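Local coordinates for protein esterase (Rhizomucor miehei CAU432, PDB 4WY8) that hydrolyses carboxylic esters as a carboxylesterase with the alpha/beta hydrolase fold, at residues 155-160 with 316-321. Numbering follows the deposited sequence. Where two conformers were deposited one is given.
Sequences PTKLVV and KTWKLE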
loop_
_atom_site.group_PDB
_atom_site.type_symbol
_atom_site.label_atom_id
_atom_site.label_comp_id
_atom_site.label_asym_id
_atom_site.label_seq_id
_atom_site.Cartn_x
_atom_site.Cartn_y
_atom_site.Cartn_z
ATOM N N PRO A 155 -8.906 -23.671 -8.768
ATOM C CA PRO A 155 -8.570 -23.861 -7.355
ATOM C C PRO A 155 -7.086 -23.642 -7.060
ATOM O O PRO A 155 -6.747 -23.464 -5.886
ATOM C CB PRO A 155 -9.016 -25.312 -7.071
ATOM C CG PRO A 155 -9.022 -25.992 -8.428
ATOM C CD PRO A 155 -9.374 -24.911 -9.424
ATOM N N THR A 156 -6.220 -23.624 -8.069
ATOM C CA THR A 156 -4.804 -23.356 -7.811
ATOM C C THR A 156 -4.517 -21.876 -7.485
ATOM O O THR A 156 -3.382 -21.512 -7.114
ATOM C CB THR A 156 -3.914 -23.810 -9.000
ATOM O OG1 THR A 156 -4.079 -22.938 -10.126
ATOM C CG2 THR A 156 -4.274 -25.238 -9.380
ATOM N N LYS A 157 -5.534 -21.027 -7.600
ATOM C CA LYS A 157 -5.366 -19.604 -7.287
ATOM C C LYS A 157 -6.252 -19.127 -6.132
ATOM O O LYS A 157 -6.380 -17.927 -5.886
ATOM C CB LYS A 157 -5.627 -18.767 -8.545
ATOM C CG LYS A 157 -4.509 -18.930 -9.599
ATOM C CD LYS A 157 -4.831 -18.222 -10.919
ATOM C CE LYS A 157 -3.724 -18.482 -11.956
ATOM N NZ LYS A 157 -3.975 -17.739 -13.223
ATOM N N LEU A 158 -6.840 -20.069 -5.402
ATOM C CA LEU A 158 -7.720 -19.719 -4.304
ATOM C C LEU A 158 -7.017 -18.808 -3.280
ATOM O O LEU A 158 -5.886 -19.069 -2.865
ATOM C CB LEU A 158 -8.244 -20.991 -3.632
ATOM C CG LEU A 158 -9.422 -20.936 -2.652
ATOM C CD1 LEU A 158 -10.101 -22.271 -2.670
ATOM C CD2 LEU A 158 -8.940 -20.647 -1.244
ATOM N N VAL A 159 -7.676 -17.702 -2.938
ATOM C CA VAL A 159 -7.211 -16.823 -1.869
ATOM C C VAL A 159 -8.362 -16.534 -0.922
ATOM O O VAL A 159 -9.530 -16.570 -1.319
ATOM C CB VAL A 159 -6.664 -15.500 -2.404
ATOM C CG1 VAL A 159 -5.460 -15.737 -3.300
ATOM C CG2 VAL A 159 -7.753 -14.755 -3.144
ATOM N N VAL A 160 -8.052 -16.309 0.353
ATOM C CA VAL A 160 -9.090 -15.896 1.296
ATOM C C VAL A 160 -8.884 -14.422 1.604
ATOM O O VAL A 160 -7.746 -13.932 1.636
ATOM C CB VAL A 160 -9.064 -16.702 2.611
ATOM C CG1 VAL A 160 -9.291 -18.175 2.330
ATOM C CG2 VAL A 160 -7.718 -16.497 3.337
ATOM N N LYS A 316 0.081 -10.207 -8.458
ATOM C CA LYS A 316 1.417 -10.780 -8.241
ATOM C C LYS A 316 1.343 -12.210 -7.631
ATOM O O LYS A 316 2.053 -13.122 -8.072
ATOM C CB LYS A 316 2.274 -9.856 -7.371
ATOM C CG LYS A 316 3.654 -10.428 -7.022
ATOM C CD LYS A 316 4.372 -10.947 -8.278
ATOM C CE LYS A 316 4.590 -9.826 -9.302
ATOM N NZ LYS A 316 5.652 -8.851 -8.905
ATOM N N THR A 317 0.489 -12.403 -6.626
ATOM C CA THR A 317 0.291 -13.731 -6.025
ATOM C C THR A 317 -0.016 -14.817 -7.087
ATOM O O THR A 317 0.618 -15.890 -7.136
ATOM C CB THR A 317 -0.858 -13.693 -4.989
ATOM O OG1 THR A 317 -0.591 -12.692 -3.998
ATOM C CG2 THR A 317 -1.016 -15.033 -4.319
ATOM N N TRP A 318 -0.979 -14.517 -7.952
ATOM C CA TRP A 318 -1.382 -15.445 -9.010
ATOM C C TRP A 318 -0.254 -15.659 -10.018
ATOM O O TRP A 318 -0.054 -16.779 -10.482
ATOM C CB TRP A 318 -2.639 -14.924 -9.719
ATOM C CG TRP A 318 -3.833 -14.870 -8.806
ATOM C CD1 TRP A 318 -4.076 -15.683 -7.736
ATOM C CD2 TRP A 318 -4.945 -13.954 -8.875
ATOM N NE1 TRP A 318 -5.269 -15.337 -7.144
ATOM C CE2 TRP A 318 -5.812 -14.276 -7.813
ATOM C CE3 TRP A 318 -5.285 -12.898 -9.731
ATOM C CZ2 TRP A 318 -7.007 -13.575 -7.587
ATOM C CZ3 TRP A 318 -6.462 -12.197 -9.492
ATOM C CH2 TRP A 318 -7.306 -12.543 -8.429
ATOM N N LYS A 319 0.521 -14.612 -10.311
ATOM C CA LYS A 319 1.675 -14.792 -11.194
ATOM C C LYS A 319 2.681 -15.756 -10.592
ATOM O O LYS A 319 3.259 -16.571 -11.316
ATOM C CB LYS A 319 2.376 -13.461 -11.509
ATOM C CG LYS A 319 1.685 -12.617 -12.583
ATOM C CD LYS A 319 2.420 -11.293 -12.853
ATOM C CE LYS A 319 1.506 -10.322 -13.609
ATOM N NZ LYS A 319 2.126 -8.980 -13.890
ATOM N N LEU A 320 2.878 -15.711 -9.294
ATOM C CA LEU A 320 3.786 -16.571 -8.617
ATOM C C LEU A 320 3.402 -18.016 -8.766
ATOM O O LEU A 320 4.246 -18.843 -8.875
ATOM C CB LEU A 320 3.884 -16.226 -7.139
ATOM C CG LEU A 320 4.549 -14.921 -6.801
ATOM C CD1 LEU A 320 4.148 -14.425 -5.451
ATOM C CD2 LEU A 320 6.037 -14.876 -6.961
ATOM N N GLU A 321 2.111 -18.282 -8.775
ATOM C CA GLU A 321 1.575 -19.606 -8.857
ATOM C C GLU A 321 1.743 -20.198 -10.257
ATOM O O GLU A 321 2.037 -21.347 -10.437
ATOM C CB GLU A 321 0.067 -19.578 -8.610
ATOM C CG GLU A 321 -0.477 -19.086 -7.283
ATOM C CD GLU A 321 0.274 -19.583 -6.087
ATOM O OE1 GLU A 321 0.244 -20.790 -5.781
ATOM O OE2 GLU A 321 0.852 -18.727 -5.435
#
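Trp318, on the C-terminal helix 301-322, meets Lys157 and Val159 in a helix-to-loop contact at the entry to strand 159-163, at the margin of the alpha/beta hydrolase core; the centre of the contact lies about 17 Å from the centre of the chain. The strand lies inside the sheet, flanked by strands 83-87 and 188-191, and leads into a GxSxG sequence that probably forms the nucleophile elbow around Ser164. The contact is at the opposite end of that strand from the elbow.

The indole is reached mainly through its pyrrole part. Its NE1 donates a weak hydrogen bond to the backbone O of Lys157, 3.1 Å away but bent to 135° at the hydrogen, and the carbonyl approaches the ring obliquely. With CG of Trp318 anti to its own carbonyl carbon (chi1 -64°), the indole reaches out from the helix to this loop. The aliphatic part of Lys157 crosses it at about a right angle: CB of Lys157 lies 3.5 Å from CD1 of Trp318, while CD of Lys157 passes 4.1 Å from CG of Trp318. Beyond CG the lysine chain is extended, carrying NZ past the indole to a weak hydrogen bond with His322, probably of the C-terminal His tag. Pro82 also packs on the Trp318 side chain. From the strand, CG1 of Val159 approaches the indole obliquely, though this is provisional because the valine has two conformers.

One helical turn further on, CG of Glu321, which probably belongs to the same tag, packs 3.8 Å from the backbone O of Thr156.

Apolar contact thus carries most of this join, with the lysine acting through its methylenes; the bent N-H...O bond gives the buried indole nitrogen a polar partner and adds some directionality, but probably little strength.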